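Local coordinates for protein superoxide dismutase [Mn/Fe] (PDB 1UES) that catalyses the dismutation of superoxide radicals to oxygen and hydrogen peroxide at a single manganese or iron ion in each subunit of a homodimer, at residues A[6-19]-A[73-85]. The protein carries 1 engineered substitution. Sequence-based numbering, arbitrary orientation.
With MN (manganese (II) ion), chain E.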
ATOM      1  N   ILE A   6       4.244   7.507  20.254  1.00 27.76           N
ATOM      2  CA  ILE A   6       3.588   7.000  21.442  1.00 27.63           C
ATOM      3  C   ILE A   6       4.280   5.789  22.087  1.00 27.91           C
ATOM      4  O   ILE A   6       4.911   4.969  21.434  1.00 28.00           O
ATOM      5  CB  ILE A   6       2.117   6.649  21.174  1.00 27.54           C
ATOM      6  CG1 ILE A   6       2.020   5.601  20.059  1.00 27.38           C
ATOM      7  CG2 ILE A   6       1.345   7.907  20.795  1.00 27.20           C
ATOM      8  CD1 ILE A   6       0.738   4.878  20.083  1.00 27.65           C
ATOM      9  N   SER A   7       4.180   5.718  23.400  1.00 28.08           N
ATOM     10  CA  SER A   7       4.762   4.601  24.122  1.00 28.48           C
ATOM     11  C   SER A   7       3.623   3.591  24.123  1.00 28.21           C
ATOM     12  O   SER A   7       2.480   3.975  24.293  1.00 28.50           O
ATOM     13  CB  SER A   7       5.107   5.036  25.543  1.00 29.12           C
ATOM     14  OG  SER A   7       3.914   5.409  26.204  1.00 31.07           O
ATOM     15  N   LEU A   8       3.921   2.314  23.900  1.00 28.03           N
ATOM     16  CA  LEU A   8       2.877   1.290  23.867  1.00 27.87           C
ATOM     17  C   LEU A   8       2.431   0.923  25.272  1.00 28.02           C
ATOM     18  O   LEU A   8       3.246   0.888  26.186  1.00 27.85           O
ATOM     19  CB  LEU A   8       3.380   0.046  23.147  1.00 27.63           C
ATOM     20  CG  LEU A   8       3.702   0.278  21.681  1.00 27.64           C
ATOM     21  CD1 LEU A   8       4.382  -0.961  21.168  1.00 27.68           C
ATOM     22  CD2 LEU A   8       2.421   0.578  20.880  1.00 27.66           C
ATOM     23  N   PRO A   9       1.126   0.648  25.457  1.00 27.99           N
ATOM     24  CA  PRO A   9       0.542   0.285  26.751  1.00 28.14           C
ATOM     25  C   PRO A   9       0.722  -1.181  27.128  1.00 28.09           C
ATOM     26  O   PRO A   9       0.149  -1.640  28.122  1.00 28.85           O
ATOM     27  CB  PRO A   9      -0.935   0.663  26.602  1.00 28.31           C
ATOM     28  CG  PRO A   9      -1.202   0.726  25.147  1.00 28.29           C
ATOM     29  CD  PRO A   9       0.104   0.695  24.394  1.00 28.31           C
ATOM     30  N   TYR A  10       1.529  -1.885  26.342  1.00 27.61           N
ATOM     31  CA  TYR A  10       1.816  -3.306  26.551  1.00 27.18           C
ATOM     32  C   TYR A  10       3.217  -3.632  26.032  1.00 26.94           C
ATOM     33  O   TYR A  10       3.831  -2.833  25.325  1.00 27.06           O
ATOM     34  CB  TYR A  10       0.776  -4.153  25.807  1.00 26.97           C
ATOM     35  CG  TYR A  10       0.454  -3.633  24.433  1.00 26.39           C
ATOM     36  CD1 TYR A  10       1.321  -3.862  23.354  1.00 25.98           C
ATOM     37  CD2 TYR A  10      -0.701  -2.896  24.206  1.00 26.29           C
ATOM     38  CE1 TYR A  10       1.055  -3.365  22.096  1.00 26.15           C
ATOM     39  CE2 TYR A  10      -0.990  -2.388  22.950  1.00 25.96           C
ATOM     40  CZ  TYR A  10      -0.101  -2.620  21.894  1.00 25.91           C
ATOM     41  OH  TYR A  10      -0.322  -2.027  20.683  1.00 25.54           O
ATOM     42  N   ALA A  11       3.726  -4.812  26.396  1.00 26.69           N
ATOM     43  CA  ALA A  11       5.046  -5.269  25.986  1.00 26.55           C
ATOM     44  C   ALA A  11       5.024  -5.473  24.473  1.00 26.35           C
ATOM     45  O   ALA A  11       3.961  -5.792  23.918  1.00 26.43           O
ATOM     46  CB  ALA A  11       5.358  -6.583  26.687  1.00 26.42           C
ATOM     47  N   VAL A  12       6.166  -5.297  23.810  1.00 26.38           N
ATOM     48  CA  VAL A  12       6.195  -5.432  22.349  1.00 26.59           C
ATOM     49  C   VAL A  12       5.819  -6.796  21.793  1.00 26.56           C
ATOM     50  O   VAL A  12       5.536  -6.909  20.591  1.00 26.45           O
ATOM     51  CB  VAL A  12       7.540  -5.021  21.738  1.00 26.62           C
ATOM     52  CG1 VAL A  12       7.831  -3.573  22.072  1.00 26.77           C
ATOM     53  CG2 VAL A  12       8.649  -5.938  22.222  1.00 26.30           C
ATOM     54  N   ASP A  13       5.815  -7.832  22.634  1.00 26.79           N
ATOM     55  CA  ASP A  13       5.442  -9.156  22.149  1.00 26.67           C
ATOM     56  C   ASP A  13       4.055  -9.547  22.641  1.00 26.31           C
ATOM     57  O   ASP A  13       3.609 -10.675  22.440  1.00 25.97           O
ATOM     58  CB  ASP A  13       6.485 -10.196  22.614  1.00 27.61           C
ATOM     59  CG  ASP A  13       6.509 -10.380  24.138  1.00 28.33           C
ATOM     60  OD1 ASP A  13       5.996  -9.508  24.870  1.00 28.82           O
ATOM     61  OD2 ASP A  13       7.044 -11.419  24.620  1.00 29.31           O
ATOM     62  N   ALA A  14       3.356  -8.609  23.275  1.00 25.64           N
ATOM     63  CA  ALA A  14       2.034  -8.892  23.836  1.00 25.13           C
ATOM     64  C   ALA A  14       0.919  -9.262  22.844  1.00 24.45           C
ATOM     65  O   ALA A  14      -0.036  -9.926  23.228  1.00 24.34           O
ATOM     66  CB  ALA A  14       1.583  -7.711  24.715  1.00 25.46           C
ATOM     67  N   LEU A  15       1.033  -8.827  21.584  1.00 24.19           N
ATOM     68  CA  LEU A  15       0.006  -9.125  20.572  1.00 23.38           C
ATOM     69  C   LEU A  15       0.369 -10.271  19.630  1.00 23.07           C
ATOM     70  O   LEU A  15      -0.397 -10.591  18.719  1.00 22.82           O
ATOM     71  CB  LEU A  15      -0.333  -7.873  19.735  1.00 23.59           C
ATOM     72  CG  LEU A  15      -0.550  -6.606  20.579  1.00 23.30           C
ATOM     73  CD1 LEU A  15      -0.793  -5.428  19.651  1.00 23.33           C
ATOM     74  CD2 LEU A  15      -1.743  -6.762  21.526  1.00 23.13           C
ATOM     75  N   ALA A  16       1.507 -10.929  19.889  1.00 22.76           N
ATOM     76  CA  ALA A  16       1.936 -12.054  19.061  1.00 22.57           C
ATOM     77  C   ALA A  16       0.913 -13.162  19.320  1.00 22.07           C
ATOM     78  O   ALA A  16       0.496 -13.369  20.464  1.00 22.25           O
ATOM     79  CB  ALA A  16       3.342 -12.519  19.465  1.00 22.52           C
ATOM     80  N   PRO A  17       0.573 -13.944  18.285  1.00 22.16           N
ATOM     81  CA  PRO A  17       1.059 -13.915  16.902  1.00 22.15           C
ATOM     82  C   PRO A  17       0.398 -12.998  15.881  1.00 22.11           C
ATOM     83  O   PRO A  17       0.918 -12.855  14.759  1.00 22.36           O
ATOM     84  CB  PRO A  17       0.856 -15.338  16.461  1.00 22.27           C
ATOM     85  CG  PRO A  17      -0.457 -15.671  17.069  1.00 22.27           C
ATOM     86  CD  PRO A  17      -0.401 -15.036  18.457  1.00 22.26           C
ATOM     87  N   VAL A  18      -0.717 -12.404  16.270  1.00 21.83           N
ATOM     88  CA  VAL A  18      -1.531 -11.557  15.386  1.00 22.10           C
ATOM     89  C   VAL A  18      -0.751 -10.340  14.868  1.00 22.26           C
ATOM     90  O   VAL A  18      -0.856  -9.976  13.690  1.00 22.32           O
ATOM     91  CB  VAL A  18      -2.839 -11.159  16.104  1.00 22.33           C
ATOM     92  CG1 VAL A  18      -3.731 -10.339  15.147  1.00 22.69           C
ATOM     93  CG2 VAL A  18      -3.585 -12.434  16.570  1.00 22.62           C
ATOM     94  N   ILE A  19      -0.019  -9.708  15.773  1.00 22.28           N
ATOM     95  CA  ILE A  19       0.888  -8.619  15.425  1.00 22.57           C
ATOM     96  C   ILE A  19       2.107  -9.075  16.234  1.00 22.53           C
ATOM     97  O   ILE A  19       2.156  -8.906  17.453  1.00 23.09           O
ATOM     98  CB  ILE A  19       0.396  -7.224  15.895  1.00 22.81           C
ATOM     99  CG1 ILE A  19      -0.935  -6.898  15.209  1.00 22.95           C
ATOM    100  CG2 ILE A  19       1.415  -6.134  15.474  1.00 22.79           C
ATOM    101  CD1 ILE A  19      -1.508  -5.527  15.552  1.00 23.29           C
ATOM    102  N   ASN A  73      -4.028   7.685  12.968  1.00 20.23           N
ATOM    103  CA  ASN A  73      -4.538   6.351  12.736  1.00 19.94           C
ATOM    104  C   ASN A  73      -3.735   5.343  13.575  1.00 20.02           C
ATOM    105  O   ASN A  73      -4.306   4.470  14.219  1.00 19.85           O
ATOM    106  CB  ASN A  73      -4.432   5.955  11.238  1.00 20.71           C
ATOM    107  CG  ASN A  73      -5.587   6.502  10.398  1.00 21.39           C
ATOM    108  OD1 ASN A  73      -6.718   6.501  10.853  1.00 22.87           O
ATOM    109  ND2 ASN A  73      -5.295   6.955   9.177  1.00 22.21           N
ATOM    110  N   HIS A  74      -2.417   5.452  13.558  1.00 19.81           N
ATOM    111  CA  HIS A  74      -1.612   4.486  14.302  1.00 19.95           C
ATOM    112  C   HIS A  74      -1.770   4.653  15.784  1.00 20.66           C
ATOM    113  O   HIS A  74      -1.746   3.668  16.508  1.00 20.69           O
ATOM    114  CB  HIS A  74      -0.144   4.582  13.907  1.00 19.72           C
ATOM    115  CG  HIS A  74       0.118   4.041  12.540  1.00 19.30           C
ATOM    116  ND1 HIS A  74       0.012   4.810  11.408  1.00 18.87           N
ATOM    117  CD2 HIS A  74       0.426   2.796  12.122  1.00 19.53           C
ATOM    118  CE1 HIS A  74       0.240   4.069  10.340  1.00 19.34           C
ATOM    119  NE2 HIS A  74       0.497   2.839  10.744  1.00 18.90           N
ATOM    120  N   ASN A  75      -1.903   5.894  16.250  1.00 21.08           N
ATOM    121  CA  ASN A  75      -2.071   6.111  17.676  1.00 21.45           C
ATOM    122  C   ASN A  75      -3.303   5.402  18.199  1.00 21.46           C
ATOM    123  O   ASN A  75      -3.238   4.758  19.236  1.00 22.29           O
ATOM    124  CB  ASN A  75      -2.112   7.604  18.006  1.00 21.80           C
ATOM    125  CG  ASN A  75      -0.744   8.264  17.865  1.00 21.67           C
ATOM    126  OD1 ASN A  75       0.265   7.580  17.663  1.00 21.56           O
ATOM    127  ND2 ASN A  75      -0.700   9.598  17.982  1.00 21.85           N
ATOM    128  N   LEU A  76      -4.419   5.502  17.485  1.00 21.16           N
ATOM    129  CA  LEU A  76      -5.640   4.819  17.874  1.00 20.98           C
ATOM    130  C   LEU A  76      -5.516   3.303  17.669  1.00 20.60           C
ATOM    131  O   LEU A  76      -5.993   2.493  18.459  1.00 20.70           O
ATOM    132  CB  LEU A  76      -6.798   5.363  17.039  1.00 21.28           C
ATOM    133  CG  LEU A  76      -7.099   6.845  17.344  1.00 21.08           C
ATOM    134  CD1 LEU A  76      -8.002   7.413  16.286  1.00 21.75           C
ATOM    135  CD2 LEU A  76      -7.736   6.985  18.744  1.00 22.35           C
ATOM    136  N   TYR A  77      -4.880   2.910  16.579  1.00 20.18           N
ATOM    137  CA  TYR A  77      -4.730   1.504  16.281  1.00 20.41           C
ATOM    138  C   TYR A  77      -3.937   0.766  17.367  1.00 20.63           C
ATOM    139  O   TYR A  77      -4.406  -0.207  17.962  1.00 20.95           O
ATOM    140  CB  TYR A  77      -4.058   1.389  14.891  1.00 19.95           C
ATOM    141  CG  TYR A  77      -3.601   0.007  14.484  1.00 20.17           C
ATOM    142  CD1 TYR A  77      -4.480  -0.885  13.879  1.00 20.32           C
ATOM    143  CD2 TYR A  77      -2.249  -0.360  14.594  1.00 19.91           C
ATOM    144  CE1 TYR A  77      -4.031  -2.114  13.373  1.00 20.24           C
ATOM    145  CE2 TYR A  77      -1.787  -1.585  14.087  1.00 20.46           C
ATOM    146  CZ  TYR A  77      -2.690  -2.449  13.471  1.00 20.57           C
ATOM    147  OH  TYR A  77      -2.237  -3.589  12.844  1.00 20.98           O
ATOM    148  N   PHE A  78      -2.752   1.244  17.698  1.00 21.19           N
ATOM    149  CA  PHE A  78      -1.990   0.505  18.694  1.00 21.43           C
ATOM    150  C   PHE A  78      -2.633   0.564  20.063  1.00 21.89           C
ATOM    151  O   PHE A  78      -2.542  -0.383  20.821  1.00 22.17           O
ATOM    152  CB  PHE A  78      -0.562   1.013  18.794  1.00 21.19           C
ATOM    153  CG  PHE A  78       0.278   0.666  17.601  1.00 21.23           C
ATOM    154  CD1 PHE A  78       0.789   1.678  16.793  1.00 21.06           C
ATOM    155  CD2 PHE A  78       0.528  -0.668  17.271  1.00 21.41           C
ATOM    156  CE1 PHE A  78       1.529   1.377  15.675  1.00 21.33           C
ATOM    157  CE2 PHE A  78       1.283  -0.971  16.118  1.00 20.72           C
ATOM    158  CZ  PHE A  78       1.772   0.053  15.345  1.00 20.98           C
ATOM    159  N   THR A  79      -3.294   1.653  20.388  1.00 22.35           N
ATOM    160  CA  THR A  79      -3.847   1.712  21.738  1.00 23.08           C
ATOM    161  C   THR A  79      -5.129   0.930  21.968  1.00 23.37           C
ATOM    162  O   THR A  79      -5.576   0.805  23.112  1.00 24.02           O
ATOM    163  CB  THR A  79      -4.038   3.167  22.216  1.00 23.26           C
ATOM    164  OG1 THR A  79      -4.850   3.904  21.297  1.00 24.19           O
ATOM    165  CG2 THR A  79      -2.692   3.818  22.380  1.00 23.51           C
ATOM    166  N   GLN A  80      -5.697   0.348  20.922  1.00 23.46           N
ATOM    167  CA  GLN A  80      -6.953  -0.355  21.122  1.00 23.30           C
ATOM    168  C   GLN A  80      -6.785  -1.841  21.358  1.00 23.56           C
ATOM    169  O   GLN A  80      -7.775  -2.531  21.587  1.00 23.79           O
ATOM    170  CB  GLN A  80      -7.884  -0.143  19.924  1.00 23.45           C
ATOM    171  CG  GLN A  80      -7.427  -0.924  18.694  1.00 23.08           C
ATOM    172  CD  GLN A  80      -7.915  -0.390  17.354  1.00 23.02           C
ATOM    173  OE1 GLN A  80      -8.686   0.578  17.245  1.00 23.41           O
ATOM    174  NE2 GLN A  80      -7.452  -1.039  16.299  1.00 23.29           N
ATOM    175  N   PHE A  81      -5.549  -2.310  21.308  1.00 23.69           N
ATOM    176  CA  PHE A  81      -5.250  -3.738  21.473  1.00 24.19           C
ATOM    177  C   PHE A  81      -4.666  -4.090  22.827  1.00 24.80           C
ATOM    178  O   PHE A  81      -3.961  -3.285  23.429  1.00 24.71           O
ATOM    179  CB  PHE A  81      -4.242  -4.191  20.388  1.00 23.97           C
ATOM    180  CG  PHE A  81      -4.722  -4.016  18.978  1.00 23.90           C
ATOM    181  CD1 PHE A  81      -5.982  -4.456  18.581  1.00 23.93           C
ATOM    182  CD2 PHE A  81      -3.882  -3.443  18.018  1.00 23.57           C
ATOM    183  CE1 PHE A  81      -6.395  -4.331  17.245  1.00 24.05           C
ATOM    184  CE2 PHE A  81      -4.287  -3.319  16.687  1.00 24.02           C
ATOM    185  CZ  PHE A  81      -5.538  -3.761  16.298  1.00 23.77           C
ATOM    186  N   ARG A  82      -4.961  -5.310  23.293  1.00 25.34           N
ATOM    187  CA  ARG A  82      -4.430  -5.821  24.540  1.00 26.49           C
ATOM    188  C   ARG A  82      -4.475  -7.327  24.525  1.00 27.04           C
ATOM    189  O   ARG A  82      -5.297  -7.917  23.832  1.00 26.69           O
ATOM    190  CB  ARG A  82      -5.271  -5.381  25.756  1.00 26.98           C
ATOM    191  CG  ARG A  82      -5.234  -3.889  26.078  1.00 27.66           C
ATOM    192  CD  ARG A  82      -3.880  -3.480  26.653  1.00 28.63           C
ATOM    193  NE  ARG A  82      -3.946  -2.143  27.251  1.00 29.27           N
ATOM    194  CZ  ARG A  82      -4.148  -1.026  26.556  1.00 29.87           C
ATOM    195  NH1 ARG A  82      -4.296  -1.082  25.236  1.00 29.83           N
ATOM    196  NH2 ARG A  82      -4.219   0.147  27.186  1.00 30.01           N
ATOM    197  N   PRO A  83      -3.544  -7.965  25.246  1.00 27.73           N
ATOM    198  CA  PRO A  83      -3.552  -9.425  25.309  1.00 28.61           C
ATOM    199  C   PRO A  83      -4.624  -9.787  26.356  1.00 29.62           C
ATOM    200  O   PRO A  83      -5.020  -8.942  27.175  1.00 29.50           O
ATOM    201  CB  PRO A  83      -2.152  -9.767  25.800  1.00 28.40           C
ATOM    202  CG  PRO A  83      -1.765  -8.600  26.663  1.00 28.11           C
ATOM    203  CD  PRO A  83      -2.416  -7.387  26.001  1.00 27.87           C
ATOM    204  N   GLY A  84      -5.086 -11.037  26.324  1.00 30.54           N
ATOM    205  CA  GLY A  84      -6.091 -11.497  27.265  1.00 32.18           C
ATOM    206  C   GLY A  84      -7.439 -10.830  27.119  1.00 33.35           C
ATOM    207  O   GLY A  84      -8.233 -10.799  28.075  1.00 33.65           O
ATOM    208  N   LYS A  85      -7.710 -10.292  25.941  1.00 34.39           N
ATOM    209  CA  LYS A  85      -8.972  -9.599  25.724  1.00 35.51           C
ATOM    210  C   LYS A  85      -9.749 -10.174  24.559  1.00 35.88           C
ATOM    211  O   LYS A  85      -9.924 -11.386  24.467  1.00 35.99           O
ATOM    212  CB  LYS A  85      -8.716  -8.105  25.517  1.00 35.84           C
ATOM    213  CG  LYS A  85      -8.363  -7.379  26.806  1.00 36.53           C
ATOM    214  CD  LYS A  85      -9.597  -7.058  27.599  1.00 37.15           C
ATOM    215  CE  LYS A  85      -9.308  -5.983  28.630  1.00 37.65           C
ATOM    216  NZ  LYS A  85      -8.063  -6.316  29.381  1.00 38.29           N
TER
HETATM  217 MN    MN E 192       0.395   1.021   9.509  1.00 18.41          MN
HETATM  218  O   HOH W   1       2.951   8.116  17.671  1.00 22.21           O
HETATM  219  O   HOH W   2      -0.759   2.195   7.991  1.00 20.18           O
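Ile6 meets Asn75 through its CG2 branch, which lies 3.3 Å from Asn75 OD1. That same oxygen takes a hydrogen bond from a water, and the water in turn accepts from Ile6 N, so a polar bridge runs beside the apolar touch. Tyr77, whose side chain approaches those of His27 and Asp157, has its OH 3.4 Å from Ile19 CD1. At Phe78, CB receives Leu8 CD2 at 3.7 Å, while the carbonyl O accepts a hydrogen bond from the hydroxyl of Tyr10 (Tyr10 OH to Phe78 O 2.8 Å). Phe78 O lies at the edge of the Tyr10 ring, in its plane; the Tyr10 hydroxyl is tilted 25° from the plane of the Phe78 carbonyl. Tyr10 has CG between its own N and carbonyl carbon (chi1 42°), which carries the ring toward the Phe78 carbonyl. The pairing belongs to the N-terminal alpha-hairpin domain of iron/manganese superoxide dismutases: the loop preceding helix 21-42 packs on helix 62-79 and on the chain that follows it. Helix 62-79 is the source of His74, which binds the manganese through NE2 at 2.2 Å; His27, Asp157 and His161 complete the protein ligands. Phe81 CB then sits against both methyls of Leu15, and Ile19 CD1 lies 3.7 Å from Phe81 CE2; the same CE2 lies over the centre of the Tyr77 ring. Arg82 bends back at chi2 (-71°), which brings NH1 to two backbone oxygens, those of Thr79 and Phe81, and both bonds from NH1 come from above the carbonyl plane. Over one face of this guanidinium lies Pro9, whose CB is 3.4 Å from Arg82 NH2. Pro83 finally sets CB 3.3 Å from Ala14 O, at the end of the type I turn Ala11-Ala14.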